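Local coordinates for protein sesquisabinene B synthase 2 (Santalum album, PDB 6A2C) that probably catalyses the magnesium-dependent cyclisation of farnesyl diphosphate to the sesquiterpene sesquisabinene B, as a plant terpene synthase, at residues A[314-319]-A[389-394]; A[408-413]-A[475-480]. All blocks are in the same frame, centred on the assembly; numbering follows the deposited sequence.

Interaction 1. Residues A[314-319]-A[389-394]; sequences TIDDVY and KSYTKE. With MG (magnesium ion), chain D; MG (magnesium ion), chain E; FPP (farnesyl diphosphate), chain C.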
# COMPACT_ATOMS: atom_id res chain seq x y z
N THR A 314 -8.12 0.44 -17.49
CA THR A 314 -9.29 -0.29 -16.96
C THR A 314 -10.58 0.46 -17.29
O THR A 314 -11.51 -0.16 -17.80
CB THR A 314 -9.10 -0.59 -15.46
OG1 THR A 314 -7.90 -1.34 -15.28
CG2 THR A 314 -10.27 -1.30 -14.83
N ILE A 315 -10.61 1.76 -17.05
CA ILE A 315 -11.85 2.55 -17.25
C ILE A 315 -12.11 2.77 -18.75
O ILE A 315 -13.25 2.78 -19.15
CB ILE A 315 -11.81 3.82 -16.38
CG1 ILE A 315 -11.89 3.42 -14.90
CG2 ILE A 315 -12.90 4.81 -16.75
CD1 ILE A 315 -11.43 4.48 -13.94
N ASP A 316 -11.05 2.89 -19.53
CA ASP A 316 -11.21 2.95 -21.00
C ASP A 316 -11.99 1.71 -21.42
O ASP A 316 -12.94 1.85 -22.17
CB ASP A 316 -9.86 2.99 -21.68
CG ASP A 316 -9.95 3.08 -23.19
OD1 ASP A 316 -10.49 4.08 -23.68
OD2 ASP A 316 -9.49 2.15 -23.83
N ASP A 317 -11.60 0.55 -20.91
CA ASP A 317 -12.32 -0.72 -21.19
C ASP A 317 -13.76 -0.65 -20.68
O ASP A 317 -14.65 -1.05 -21.41
CB ASP A 317 -11.54 -1.91 -20.63
CG ASP A 317 -10.28 -2.25 -21.41
OD1 ASP A 317 -10.05 -1.65 -22.46
OD2 ASP A 317 -9.54 -3.12 -20.95
N VAL A 318 -13.98 -0.17 -19.47
CA VAL A 318 -15.37 0.01 -18.95
C VAL A 318 -16.18 0.81 -19.97
O VAL A 318 -17.30 0.42 -20.26
CB VAL A 318 -15.38 0.67 -17.56
CG1 VAL A 318 -16.78 1.07 -17.11
CG2 VAL A 318 -14.73 -0.22 -16.52
N TYR A 319 -15.59 1.85 -20.54
CA TYR A 319 -16.32 2.71 -21.49
C TYR A 319 -16.44 2.04 -22.86
O TYR A 319 -17.54 2.09 -23.40
CB TYR A 319 -15.73 4.12 -21.48
CG TYR A 319 -16.22 5.00 -20.36
CD1 TYR A 319 -15.83 4.77 -19.05
CD2 TYR A 319 -17.10 6.05 -20.59
CE1 TYR A 319 -16.28 5.56 -18.01
CE2 TYR A 319 -17.56 6.85 -19.56
CZ TYR A 319 -17.15 6.60 -18.27
OH TYR A 319 -17.60 7.37 -17.24
N LYS A 389 -15.57 12.82 -19.49
CA LYS A 389 -16.40 13.61 -20.40
C LYS A 389 -15.94 13.35 -21.83
O LYS A 389 -16.79 13.28 -22.72
CB LYS A 389 -16.32 15.09 -20.08
CG LYS A 389 -17.07 15.51 -18.82
CD LYS A 389 -16.98 17.02 -18.63
CE LYS A 389 -17.93 17.59 -17.60
NZ LYS A 389 -17.47 18.94 -17.19
N SER A 390 -14.64 13.22 -22.03
CA SER A 390 -14.12 12.99 -23.40
C SER A 390 -14.51 11.57 -23.85
O SER A 390 -14.82 11.40 -25.04
CB SER A 390 -12.66 13.29 -23.45
OG SER A 390 -11.87 12.18 -23.00
N TYR A 391 -14.51 10.57 -22.97
CA TYR A 391 -14.99 9.20 -23.31
C TYR A 391 -16.48 9.23 -23.66
O TYR A 391 -16.91 8.51 -24.60
CB TYR A 391 -14.83 8.19 -22.18
CG TYR A 391 -13.41 7.78 -21.86
CD1 TYR A 391 -12.41 7.75 -22.81
CD2 TYR A 391 -13.11 7.29 -20.60
CE1 TYR A 391 -11.14 7.30 -22.51
CE2 TYR A 391 -11.83 6.87 -20.28
CZ TYR A 391 -10.84 6.88 -21.24
OH TYR A 391 -9.58 6.43 -20.94
N THR A 392 -17.25 10.02 -22.91
CA THR A 392 -18.70 10.10 -23.13
C THR A 392 -18.97 10.72 -24.51
O THR A 392 -19.86 10.21 -25.22
CB THR A 392 -19.40 10.85 -21.99
OG1 THR A 392 -18.99 10.20 -20.78
CG2 THR A 392 -20.90 10.82 -22.14
N LYS A 393 -18.22 11.75 -24.88
CA LYS A 393 -18.35 12.40 -26.20
C LYS A 393 -18.06 11.38 -27.31
O LYS A 393 -18.86 11.29 -28.27
CB LYS A 393 -17.48 13.65 -26.28
CG LYS A 393 -17.50 14.32 -27.64
CD LYS A 393 -16.76 15.62 -27.68
CE LYS A 393 -17.68 16.82 -27.69
NZ LYS A 393 -17.02 17.98 -27.04
N GLU A 394 -17.00 10.58 -27.19
CA GLU A 394 -16.68 9.53 -28.18
C GLU A 394 -17.85 8.54 -28.27
O GLU A 394 -18.20 8.14 -29.39
CB GLU A 394 -15.40 8.77 -27.82
CG GLU A 394 -14.18 9.63 -28.03
CD GLU A 394 -12.83 9.00 -27.71
OE1 GLU A 394 -12.81 7.99 -26.96
OE2 GLU A 394 -11.80 9.51 -28.26
MG MG D . -11.36 4.06 -25.59
MG MG E . -10.30 1.78 -25.84
C1 FPP C . -5.07 1.83 -23.98
O1 FPP C . -5.49 1.37 -25.27
C2 FPP C . -4.16 3.03 -23.99
C3 FPP C . -4.45 4.14 -23.32
C4 FPP C . -5.71 4.28 -22.51
C5 FPP C . -3.58 5.37 -23.39
C6 FPP C . -3.05 5.87 -22.07
C7 FPP C . -1.82 5.15 -21.62
C8 FPP C . -1.74 4.13 -20.78
C10 FPP C . -2.92 3.45 -20.18
C9 FPP C . -0.42 3.59 -20.33
C11 FPP C . -0.02 4.23 -19.04
C12 FPP C . 0.95 5.35 -19.19
C13 FPP C . 1.74 5.89 -18.27
C14 FPP C . 2.61 7.09 -18.52
C15 FPP C . 1.85 5.35 -16.87
PA FPP C . -6.69 2.02 -26.18
O1A FPP C . -5.91 2.11 -27.46
O2A FPP C . -8.15 1.45 -26.15
O3A FPP C . -6.96 3.59 -25.80
PB FPP C . -8.22 4.38 -26.62
O1B FPP C . -9.53 3.59 -26.42
O2B FPP C . -8.31 5.77 -26.02
O3B FPP C . -7.81 4.43 -28.07
O HOH W 1 -10.10 -0.31 -25.07
O HOH W 2 -10.99 6.19 -25.84
O HOH W 3 -12.38 4.04 -27.51
O HOH W 4 -13.09 4.60 -24.45
O HOH W 5 -10.08 0.82 -27.79
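Tyr391 reaches from helix 377-400 to Tyr319 and Asp316 on helix 299-321, which carries the aspartate-rich DDxxD motif of the class I terpene synthase fold. The two helix segments run roughly parallel, at 30°, with axes 10.8 Å apart, so side chains bridge the gap. The tight part is the tyrosine pair. Tyr391 CB sits 3.5 Å from Tyr319 CD2, and Tyr391 CD2 lies over one face of the Tyr319 ring, toward its rim. The ring planes meet obliquely, at 43°, and Ile315 CG2 closes on the edge of the Tyr391 ring. Thr392 OG1 comes to the edge of the Tyr319 ring at CE2; this hydroxyl bonds to Leu388 O and, like Tyr319 OH, to Thr332.

The other side is wet and charged. Asp316, its CG anti to the backbone N (chi1 -179°), turns its carboxylate to the diphosphate of farnesyl diphosphate and splits it between two magnesium ions: OD1 binds one at 2.1 Å and OD2 the other at 2.2 Å. Asp320 also binds magnesium here. Glu394 spans the looser gap through water: its OE1 accepts from a magnesium-bound water, which also donates to the substrate. The Tyr391 ring lies against this cluster, its CE1 3.5 Å from Asp316 OD1.

Interaction 2. Residues A[408-413]-A[475-480]; sequences EYLDNA and LKSIQC. With FPP (farnesyl diphosphate), chain C.
Helix 406-416 faces the start of helix 477-485, where Lys476 holds the N-cap position, and the backbones come nearest at Tyr409 and Cys480, their CA atoms 7.3 Å apart. Tyr409 carries most of the contact. With CG anti to its own N (chi1 168°), its ring is laid along the turn formed by Leu475, Lys476 and Ser477. Leu475 O approaches Tyr409 CE1 obliquely at 3.2 Å, the carbonyl carbon of Lys476 lies over one face of the tyrosine ring, and Ser477 OG meets the ring edge, 3.4 Å from Tyr409 CE2. Cys480 SG makes an oblique sulfur-aromatic contact, 4.4 Å from the ring centroid and 34° off its normal, while also touching Tyr409 CB. Leu410 CD2 packs on Ser477 OG from the same helix as Tyr409.

The polar ends converge on Asp461, whose OD2 is hydrogen-bonded to both Tyr409 OH and Ser477 OG. Tyr409 OH also accepts a hydrogen bond from a water that in turn accepts one from Lys476 NZ. The Lys476 chain, bent at chi2 (-66°), carries its NZ to the diphosphate of farnesyl diphosphate, where it donates to O3B of that ligand at 3.0 Å. An alanine in place of Tyr409 would probably open a gap beside Cys480 and leave both the lysine-bound water and Asp461 short of a partner. Through the shared water, Tyr409 is placed as a probable second-shell group behind Lys476, whose positive charge would be expected to offset negative charge on the diphosphate.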
# COMPACT_ATOMS: atom_id res chain seq x y z
N GLU A 408 -12.10 17.99 -35.20
CA GLU A 408 -13.07 17.78 -34.11
C GLU A 408 -12.65 16.54 -33.29
O GLU A 408 -12.72 16.60 -32.05
CB GLU A 408 -14.50 17.64 -34.61
CG GLU A 408 -15.54 17.53 -33.50
CD GLU A 408 -17.00 17.35 -33.94
OE1 GLU A 408 -17.23 16.80 -35.04
OE2 GLU A 408 -17.92 17.71 -33.15
N TYR A 409 -12.28 15.46 -33.96
CA TYR A 409 -11.88 14.21 -33.28
C TYR A 409 -10.68 14.49 -32.36
O TYR A 409 -10.74 14.19 -31.17
CB TYR A 409 -11.54 13.15 -34.32
CG TYR A 409 -10.84 11.97 -33.72
CD1 TYR A 409 -11.54 11.09 -32.93
CD2 TYR A 409 -9.48 11.79 -33.89
CE1 TYR A 409 -10.92 9.99 -32.36
CE2 TYR A 409 -8.85 10.68 -33.37
CZ TYR A 409 -9.57 9.80 -32.58
OH TYR A 409 -8.95 8.72 -32.03
N LEU A 410 -9.63 15.12 -32.88
CA LEU A 410 -8.35 15.25 -32.15
C LEU A 410 -8.52 16.20 -30.96
O LEU A 410 -7.92 15.95 -29.90
CB LEU A 410 -7.24 15.76 -33.08
CG LEU A 410 -6.64 14.71 -34.01
CD1 LEU A 410 -5.54 15.35 -34.84
CD2 LEU A 410 -6.09 13.51 -33.24
N ASP A 411 -9.33 17.24 -31.08
CA ASP A 411 -9.60 18.15 -29.93
C ASP A 411 -10.08 17.36 -28.71
O ASP A 411 -9.67 17.69 -27.61
CB ASP A 411 -10.56 19.28 -30.30
CG ASP A 411 -10.37 20.50 -29.42
OD1 ASP A 411 -9.21 20.86 -29.20
OD2 ASP A 411 -11.39 21.05 -28.95
N ASN A 412 -10.91 16.34 -28.93
CA ASN A 412 -11.42 15.50 -27.82
C ASN A 412 -10.45 14.34 -27.54
O ASN A 412 -10.30 13.95 -26.36
CB ASN A 412 -12.77 14.93 -28.20
CG ASN A 412 -13.46 14.22 -27.09
OD1 ASN A 412 -13.84 14.84 -26.11
ND2 ASN A 412 -13.69 12.93 -27.27
N ALA A 413 -9.88 13.75 -28.58
CA ALA A 413 -9.09 12.50 -28.44
C ALA A 413 -7.72 12.76 -27.79
O ALA A 413 -7.10 11.80 -27.26
CB ALA A 413 -9.00 11.83 -29.77
N LEU A 475 -14.08 6.43 -35.64
CA LEU A 475 -13.64 7.24 -34.48
C LEU A 475 -12.16 7.01 -34.19
O LEU A 475 -11.83 6.94 -33.00
CB LEU A 475 -14.50 6.90 -33.27
CG LEU A 475 -15.97 7.33 -33.35
CD1 LEU A 475 -16.47 7.69 -31.96
CD2 LEU A 475 -16.16 8.48 -34.32
N LYS A 476 -11.33 7.03 -35.24
CA LYS A 476 -9.86 7.02 -35.08
C LYS A 476 -9.29 8.03 -36.09
O LYS A 476 -10.04 8.36 -37.02
CB LYS A 476 -9.24 5.61 -35.10
CG LYS A 476 -9.70 4.63 -34.02
CD LYS A 476 -9.31 5.01 -32.61
CE LYS A 476 -10.10 4.25 -31.57
NZ LYS A 476 -9.91 4.79 -30.20
N SER A 477 -8.04 8.46 -35.96
CA SER A 477 -7.41 9.55 -36.76
C SER A 477 -7.50 9.23 -38.26
O SER A 477 -7.96 10.08 -38.99
CB SER A 477 -5.97 9.78 -36.36
OG SER A 477 -5.89 10.24 -35.02
N ILE A 478 -7.02 8.06 -38.70
CA ILE A 478 -6.87 7.80 -40.16
C ILE A 478 -8.26 7.88 -40.80
O ILE A 478 -8.41 8.60 -41.79
CB ILE A 478 -6.18 6.45 -40.44
CG1 ILE A 478 -4.72 6.46 -39.98
CG2 ILE A 478 -6.28 6.11 -41.91
CD1 ILE A 478 -4.09 5.09 -39.89
N GLN A 479 -9.25 7.21 -40.21
CA GLN A 479 -10.60 7.10 -40.79
C GLN A 479 -11.27 8.48 -40.76
O GLN A 479 -12.02 8.79 -41.72
CB GLN A 479 -11.43 6.05 -40.06
CG GLN A 479 -12.74 5.73 -40.76
CD GLN A 479 -12.60 5.12 -42.14
OE1 GLN A 479 -13.20 5.60 -43.10
NE2 GLN A 479 -11.82 4.04 -42.25
N CYS A 480 -11.02 9.28 -39.72
CA CYS A 480 -11.65 10.61 -39.60
C CYS A 480 -11.16 11.45 -40.78
O CYS A 480 -11.97 12.14 -41.39
CB CYS A 480 -11.35 11.31 -38.27
SG CYS A 480 -12.40 10.71 -36.93
C1 FPP C . -5.07 1.83 -23.98
O1 FPP C . -5.49 1.37 -25.27
C2 FPP C . -4.16 3.03 -23.99
C3 FPP C . -4.45 4.14 -23.32
C4 FPP C . -5.71 4.28 -22.51
C5 FPP C . -3.58 5.37 -23.39
C6 FPP C . -3.05 5.87 -22.07
C7 FPP C . -1.82 5.15 -21.62
C8 FPP C . -1.74 4.13 -20.78
C10 FPP C . -2.92 3.45 -20.18
C9 FPP C . -0.42 3.59 -20.33
C11 FPP C . -0.02 4.23 -19.04
C12 FPP C . 0.95 5.35 -19.19
C13 FPP C . 1.74 5.89 -18.27
C14 FPP C . 2.61 7.09 -18.52
C15 FPP C . 1.85 5.35 -16.87
PA FPP C . -6.69 2.02 -26.18
O1A FPP C . -5.91 2.11 -27.46
O2A FPP C . -8.15 1.45 -26.15
O3A FPP C . -6.96 3.59 -25.80
PB FPP C . -8.22 4.38 -26.62
O1B FPP C . -9.53 3.59 -26.42
O2B FPP C . -8.31 5.77 -26.02
O3B FPP C . -7.81 4.43 -28.07
O HOH W 6 -10.39 7.68 -29.63

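The centres of interactions 1 and 2 lie about 14 Å apart on the same side of the chain's centre, and both fall within the terpene synthase metal-binding domain. Along the chain they come in series, 314-319 with 389-394 first, then 408-413 with 475-480. Helices 377-400 and 406-416, consecutive in the chain, join them: Ser390 O probably accepts a hydrogen bond from Asn412 ND2, and Glu394 CG packs on the same amide. Both contacts meet at farnesyl diphosphate, whose diphosphate is held by metal ions at interaction 1 and by a lysine at interaction 2, with Arg457 and Asn460 adding further hydrogen bonds.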